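Local coordinates for protein RNA-dependent RNA Polymerase (Bombyx mori cytoplasmic polyhedrosis virus, PDB 6TZ0) that catalyses RNA-templated RNA synthesis, making plus strands by fully conservative transcription of the double-stranded viral genome and minus strands during its replication, at residues Ile361-Val366 with Ile703-Gly708; Ile546-Met551 with Phe709-Glu714; Gly550-Val555 with Thr646-Leu651. All blocks are in the same frame, centred on the assembly; numbering follows the deposited sequence.

Interaction 1: Ile361-Val366 with Ile703-Gly708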
# COMPACT_ATOMS: atom_id res chain seq x y z
N ILE A 361 10.80 5.58 19.50
CA ILE A 361 12.13 6.15 19.40
C ILE A 361 13.18 5.16 19.89
O ILE A 361 13.10 4.68 21.01
CB ILE A 361 12.24 7.40 20.29
CG1 ILE A 361 11.73 8.63 19.54
CG2 ILE A 361 13.67 7.61 20.76
CD1 ILE A 361 11.00 9.61 20.43
N GLU A 362 14.17 4.89 19.05
CA GLU A 362 15.21 3.93 19.41
C GLU A 362 16.63 4.46 19.26
O GLU A 362 16.92 5.20 18.33
CB GLU A 362 15.07 2.67 18.57
CG GLU A 362 13.66 2.09 18.52
CD GLU A 362 13.28 1.38 19.80
OE1 GLU A 362 13.97 0.41 20.17
OE2 GLU A 362 12.30 1.80 20.45
N GLN A 363 17.48 4.10 20.23
CA GLN A 363 18.92 4.40 20.25
C GLN A 363 19.41 5.83 20.48
O GLN A 363 20.26 6.08 21.34
CB GLN A 363 19.68 3.75 19.08
CG GLN A 363 19.23 2.34 18.70
CD GLN A 363 19.96 1.27 19.47
OE1 GLN A 363 20.80 1.56 20.32
NE2 GLN A 363 19.65 0.02 19.17
N ARG A 364 18.89 6.76 19.70
CA ARG A 364 19.34 8.16 19.72
C ARG A 364 18.49 9.04 18.82
O ARG A 364 17.78 8.56 17.93
CB ARG A 364 20.79 8.36 19.30
CG ARG A 364 21.16 7.79 17.98
CD ARG A 364 22.64 7.97 17.86
NE ARG A 364 23.30 7.47 19.06
CZ ARG A 364 23.59 6.20 19.31
NH1 ARG A 364 23.28 5.26 18.43
NH2 ARG A 364 24.19 5.87 20.44
N LEU A 365 18.63 10.34 19.03
CA LEU A 365 17.85 11.33 18.30
C LEU A 365 18.58 11.76 17.04
O LEU A 365 19.80 11.93 17.03
CB LEU A 365 17.60 12.53 19.19
CG LEU A 365 16.85 12.22 20.48
CD1 LEU A 365 16.79 13.45 21.33
CD2 LEU A 365 15.47 11.72 20.16
N VAL A 366 17.82 11.96 15.97
CA VAL A 366 18.34 12.40 14.68
C VAL A 366 18.16 13.91 14.60
O VAL A 366 17.08 14.42 14.86
CB VAL A 366 17.63 11.67 13.53
CG1 VAL A 366 18.09 12.20 12.19
CG2 VAL A 366 17.88 10.19 13.62
N ILE A 703 25.88 2.14 12.18
CA ILE A 703 25.38 3.31 11.47
C ILE A 703 23.87 3.22 11.25
O ILE A 703 23.23 4.25 11.05
CB ILE A 703 26.18 3.49 10.17
CG1 ILE A 703 26.13 4.94 9.72
CG2 ILE A 703 25.62 2.67 9.03
CD1 ILE A 703 27.19 5.24 8.75
N LEU A 704 23.29 2.02 11.30
CA LEU A 704 21.83 1.94 11.36
C LEU A 704 21.31 2.31 12.74
O LEU A 704 20.23 2.89 12.86
CB LEU A 704 21.36 0.54 10.98
CG LEU A 704 21.52 0.17 9.51
CD1 LEU A 704 21.23 -1.30 9.32
CD2 LEU A 704 20.58 0.99 8.67
N ASN A 705 22.06 1.98 13.79
CA ASN A 705 21.66 2.37 15.14
C ASN A 705 21.75 3.87 15.35
O ASN A 705 20.93 4.45 16.07
CB ASN A 705 22.51 1.64 16.17
CG ASN A 705 22.31 0.15 16.14
OD1 ASN A 705 21.19 -0.33 15.94
ND2 ASN A 705 23.39 -0.60 16.31
N GLU A 706 22.75 4.52 14.74
CA GLU A 706 22.89 5.97 14.77
C GLU A 706 21.80 6.70 14.00
O GLU A 706 21.61 7.89 14.23
CB GLU A 706 24.26 6.36 14.21
CG GLU A 706 25.44 6.08 15.10
CD GLU A 706 25.62 7.11 16.18
OE1 GLU A 706 25.32 8.29 15.93
OE2 GLU A 706 26.08 6.75 17.29
N SER A 707 21.10 6.02 13.11
CA SER A 707 20.03 6.61 12.33
C SER A 707 18.67 6.46 12.99
O SER A 707 17.66 6.88 12.42
CB SER A 707 19.99 5.99 10.94
OG SER A 707 18.92 6.53 10.19
N GLY A 708 18.62 5.89 14.19
CA GLY A 708 17.37 5.80 14.92
C GLY A 708 16.58 4.53 14.70
O GLY A 708 15.35 4.55 14.79
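The guanidinium of R364 has the carboxylate of E706 stacked on one face and the backbone carbonyl of N705 at its edge. The two flat groups are only 8° from parallel, and E706 OE2 sits 3.2 Å above the guanidinium plane, over its centre. This salt bridge therefore rests on charge alone, with R364 NH1 and E706 OE2 3.4 Å apart and no N-H aimed at the oxygen. At the edge, R364 NH1 makes a weak hydrogen bond to N705 O, bent to 136° at the hydrogen. CB of E706 points away from 361-366, and a bend at chi2 (-80°) folds the carboxylate back over R364. The carbonyl lies in the last part of helix 690-705, which follows the GDD hairpin in the polymerase palm; a type I turn from N705 to G708 follows, with a Schellman motif at G708. CB of Q363 also lies against that carbonyl, 3.3 Å from N705 O. At the turn itself, G708 CA offers a C-H to E362 O at 3.5 Å, and V366 CG2 packs 3.5 Å from S707 O. Beyond the loop, I361 and L365 pack on I457 of the Viral structural protein 4 chain.

Interaction 2: Ile546-Met551 with Phe709-Glu714; sequences IDVAGM and FATTAE
V548 meets F709, A710 and T711 branch by branch. Its CB stands 4.2 Å from A710 O. CG1 lies anti to the backbone N (chi1 179°), which swings it over to F709, 3.8 Å from its CB and oblique to the ring near CG and CD1; A710 O is as close, 3.7 Å from V548 CG1. CG2, the branch anti to the carbonyl carbon, touches CG2 of T711 at 4.0 Å. The backbones beneath run antiparallel. V548 and T711 form a non-hydrogen-bonded pair, with both side chains on one face, while the neighbouring pair D547 and T712 is hydrogen-bonded in both directions: D547 N to T712 O at 3.2 Å, with 163° at the hydrogen, and T712 N to D547 O at 2.9 Å. A549 N to A710 O, 3.2 Å, extends the ladder. This pairing lies in the antiparallel sheet of the polymerase palm, where 541-548 is the motif A strand, flanked by 711-716 at the sheet edge and on its other side by 682-687, the strand after the GDD turn. D547 binds magnesium in another structure of this protein, and its CB lies on the same face of the sheet as that of T712. I682 packs on I546 and V548 from the neighbouring strand. I546 brings CD1 across to T711 CB, T712 O and A713. At the opposite end of the contact, M551 runs extended to the F709 ring in a Met-aromatic contact, its SD 5.3 Å from the ring centroid and 29° off the normal, with CE near CZ.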
# COMPACT_ATOMS: atom_id res chain seq x y z
N ILE A 546 20.25 -8.66 7.76
CA ILE A 546 20.01 -7.71 8.83
C ILE A 546 18.56 -7.26 8.81
O ILE A 546 17.99 -6.97 7.75
CB ILE A 546 21.01 -6.54 8.73
CG1 ILE A 546 20.80 -5.51 9.85
CG2 ILE A 546 21.03 -5.91 7.35
CD1 ILE A 546 21.16 -6.03 11.19
N ASP A 547 17.92 -7.26 9.98
CA ASP A 547 16.49 -7.03 10.11
C ASP A 547 16.26 -5.82 11.00
O ASP A 547 16.76 -5.77 12.13
CB ASP A 547 15.79 -8.26 10.69
CG ASP A 547 14.28 -8.21 10.52
OD1 ASP A 547 13.76 -7.25 9.93
OD2 ASP A 547 13.61 -9.15 11.00
N VAL A 548 15.50 -4.85 10.49
CA VAL A 548 15.12 -3.67 11.25
C VAL A 548 13.72 -3.88 11.78
O VAL A 548 12.76 -3.97 11.01
CB VAL A 548 15.19 -2.40 10.39
CG1 VAL A 548 14.77 -1.19 11.20
CG2 VAL A 548 16.58 -2.22 9.82
N ALA A 549 13.59 -3.97 13.10
CA ALA A 549 12.31 -4.27 13.73
C ALA A 549 11.43 -3.02 13.73
O ALA A 549 11.74 -2.05 14.41
CB ALA A 549 12.53 -4.78 15.15
N GLY A 550 10.34 -3.06 12.96
CA GLY A 550 9.35 -2.01 13.01
C GLY A 550 9.81 -0.70 12.41
O GLY A 550 10.02 0.27 13.14
N MET A 551 9.97 -0.66 11.09
CA MET A 551 10.64 0.49 10.49
C MET A 551 9.69 1.68 10.32
O MET A 551 10.12 2.83 10.50
CB MET A 551 11.25 0.10 9.15
CG MET A 551 12.18 1.15 8.59
SD MET A 551 13.09 0.66 7.12
CE MET A 551 14.04 2.14 6.81
N PHE A 709 17.25 3.42 14.42
CA PHE A 709 16.57 2.15 14.22
C PHE A 709 17.14 1.11 15.18
O PHE A 709 18.28 1.23 15.63
CB PHE A 709 16.72 1.64 12.79
CG PHE A 709 16.20 2.58 11.76
CD1 PHE A 709 14.84 2.78 11.61
CD2 PHE A 709 17.07 3.25 10.91
CE1 PHE A 709 14.36 3.65 10.66
CE2 PHE A 709 16.59 4.11 9.96
CZ PHE A 709 15.23 4.31 9.83
N ALA A 710 16.32 0.12 15.51
CA ALA A 710 16.77 -1.04 16.26
C ALA A 710 16.93 -2.20 15.29
O ALA A 710 16.05 -2.45 14.46
CB ALA A 710 15.78 -1.40 17.37
N THR A 711 18.06 -2.88 15.37
CA THR A 711 18.39 -3.95 14.43
C THR A 711 18.67 -5.24 15.18
O THR A 711 19.31 -5.23 16.24
CB THR A 711 19.62 -3.59 13.57
OG1 THR A 711 20.75 -3.37 14.42
CG2 THR A 711 19.36 -2.35 12.74
N THR A 712 18.18 -6.34 14.63
CA THR A 712 18.60 -7.67 15.04
C THR A 712 19.53 -8.21 13.95
O THR A 712 19.15 -8.23 12.77
CB THR A 712 17.41 -8.61 15.24
OG1 THR A 712 16.54 -8.06 16.24
CG2 THR A 712 17.89 -9.97 15.70
N ALA A 713 20.73 -8.61 14.34
CA ALA A 713 21.77 -9.00 13.39
C ALA A 713 21.82 -10.52 13.30
O ALA A 713 22.52 -11.17 14.08
CB ALA A 713 23.12 -8.43 13.81
N GLU A 714 21.10 -11.08 12.34
CA GLU A 714 21.26 -12.49 12.01
C GLU A 714 22.20 -12.57 10.81
O GLU A 714 21.82 -12.31 9.66
CB GLU A 714 19.91 -13.19 11.81
CG GLU A 714 18.90 -12.58 10.85
CD GLU A 714 17.59 -13.34 10.82
OE1 GLU A 714 17.45 -14.32 11.58
OE2 GLU A 714 16.71 -12.96 10.02

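Interaction 3: Gly550-Val555 with Thr646-Leu651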
# COMPACT_ATOMS: atom_id res chain seq x y z
N GLY A 550 10.34 -3.06 12.96
CA GLY A 550 9.35 -2.01 13.01
C GLY A 550 9.81 -0.70 12.41
O GLY A 550 10.02 0.27 13.14
N MET A 551 9.97 -0.66 11.09
CA MET A 551 10.64 0.49 10.49
C MET A 551 9.69 1.68 10.32
O MET A 551 10.12 2.83 10.50
CB MET A 551 11.25 0.10 9.15
CG MET A 551 12.18 1.15 8.59
SD MET A 551 13.09 0.66 7.12
CE MET A 551 14.04 2.14 6.81
N ASP A 552 8.42 1.44 9.98
CA ASP A 552 7.49 2.54 9.76
C ASP A 552 7.18 3.30 11.04
O ASP A 552 6.92 4.50 10.99
CB ASP A 552 6.18 2.03 9.15
CG ASP A 552 6.31 1.72 7.69
OD1 ASP A 552 7.15 2.36 7.03
OD2 ASP A 552 5.56 0.86 7.19
N ALA A 553 7.21 2.62 12.18
CA ALA A 553 7.05 3.31 13.45
C ALA A 553 8.34 3.95 13.93
O ALA A 553 8.30 4.80 14.83
CB ALA A 553 6.53 2.35 14.51
N SER A 554 9.48 3.59 13.34
CA SER A 554 10.77 4.10 13.77
C SER A 554 11.19 5.36 13.04
O SER A 554 12.01 6.12 13.57
CB SER A 554 11.85 3.04 13.60
OG SER A 554 11.61 1.91 14.41
N VAL A 555 10.67 5.61 11.84
CA VAL A 555 11.03 6.79 11.07
C VAL A 555 10.39 8.00 11.72
O VAL A 555 9.17 8.17 11.67
CB VAL A 555 10.60 6.65 9.60
CG1 VAL A 555 10.87 7.93 8.83
CG2 VAL A 555 11.32 5.49 8.96
N THR A 646 9.75 3.47 -1.82
CA THR A 646 10.92 4.16 -2.33
C THR A 646 11.66 4.92 -1.25
O THR A 646 12.88 5.01 -1.32
CB THR A 646 10.53 5.14 -3.44
OG1 THR A 646 9.69 6.16 -2.91
CG2 THR A 646 9.78 4.42 -4.54
N HIS A 647 10.94 5.43 -0.25
CA HIS A 647 11.59 6.13 0.86
C HIS A 647 12.54 5.22 1.61
O HIS A 647 13.72 5.56 1.79
CB HIS A 647 10.54 6.69 1.81
CG HIS A 647 11.13 7.39 3.00
ND1 HIS A 647 11.47 6.73 4.16
CD2 HIS A 647 11.43 8.69 3.21
CE1 HIS A 647 11.96 7.59 5.03
NE2 HIS A 647 11.95 8.79 4.48
N HIS A 648 12.06 4.06 2.05
CA HIS A 648 12.89 3.15 2.82
C HIS A 648 14.00 2.56 1.97
O HIS A 648 15.12 2.40 2.46
CB HIS A 648 12.03 2.05 3.44
CG HIS A 648 10.93 2.55 4.32
ND1 HIS A 648 11.17 3.23 5.49
CD2 HIS A 648 9.59 2.43 4.22
CE1 HIS A 648 10.02 3.54 6.06
NE2 HIS A 648 9.05 3.07 5.31
N THR A 649 13.72 2.30 0.69
CA THR A 649 14.75 1.76 -0.20
C THR A 649 15.88 2.76 -0.42
O THR A 649 17.07 2.41 -0.28
CB THR A 649 14.12 1.38 -1.53
OG1 THR A 649 13.07 0.44 -1.31
CG2 THR A 649 15.16 0.75 -2.43
N VAL A 650 15.54 4.01 -0.74
CA VAL A 650 16.53 5.06 -0.97
C VAL A 650 17.33 5.33 0.29
O VAL A 650 18.56 5.42 0.25
CB VAL A 650 15.84 6.32 -1.51
CG1 VAL A 650 16.76 7.52 -1.43
CG2 VAL A 650 15.45 6.13 -2.96
N LEU A 651 16.65 5.42 1.44
CA LEU A 651 17.33 5.74 2.69
C LEU A 651 18.28 4.63 3.12
O LEU A 651 19.40 4.92 3.57
CB LEU A 651 16.29 6.02 3.78
CG LEU A 651 16.70 6.53 5.16
CD1 LEU A 651 15.66 7.49 5.64
CD2 LEU A 651 16.78 5.40 6.16
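Motif A and motif B of the polymerase palm meet here: the short, weakly bonded helical turn after the motif A strand, which carries D552, the second acid of the D-x4-D signature, packs on helix 644-665. H648, on that helix, is the central residue, in contact with M551, D552 and V555. Its CG is anti to the carbonyl carbon (chi1 -58°), which sends the ring toward the turn. NE2 gives a hydrogen bond to D552 OD1 at 2.7 Å, but the angle at the hydrogen is 125°, so the bond is weak; the carboxylate is turned 43° from the ring plane and approaches obliquely. The M551 and H648 side chains run antiparallel alongside each other, with M551 CE 3.3 Å from H648 ND1 and SD oblique to the ring, 4.3 Å from its centroid. V555 CG2 comes in at the ring edge, 3.7 Å from H648 CE1, while its other methyl, CG1, rests 4.0 Å from H647 CE1. The turn is tied internally: S554 OG donates to G550 O at 2.6 Å, and M551 O accepts from both S554 N and V555 N. M551, V555 and Y637, the last edge-to-face, flank the imidazole and probably limit its rotation, leaving NE2 near the acid though its N-H points off the line to OD1. D552 contacts UTP in another structure of this protein, which is consistent with H648 acting as a second-shell residue that orients this carboxylate through a bent, modest bond.

In the fold
The three contacts are neighbours in the palm, on the same side of the chain's centre, their centres 11 to 13 Å apart. Interactions 2 and 3 share G550 and M551, and F709 joins them further, its CE1 3.9 Å from V555 CG2. Interaction 1 adjoins interaction 2 directly in the chain, as helix 690-705 turns into strand 711-716; L704 O lies 3.7 Å from F709 CB. Interaction 1 touches interaction 3 more slightly, G708 O to S554 CB at 4.0 Å. Interactions 2 and 3 contain D547, V548, G550 and D552 of the metal and nucleotide sites, whose ligands are seen in another structure and not bound here; interaction 1 lies farther off, the side chains of N705 and V548 about 8 Å apart.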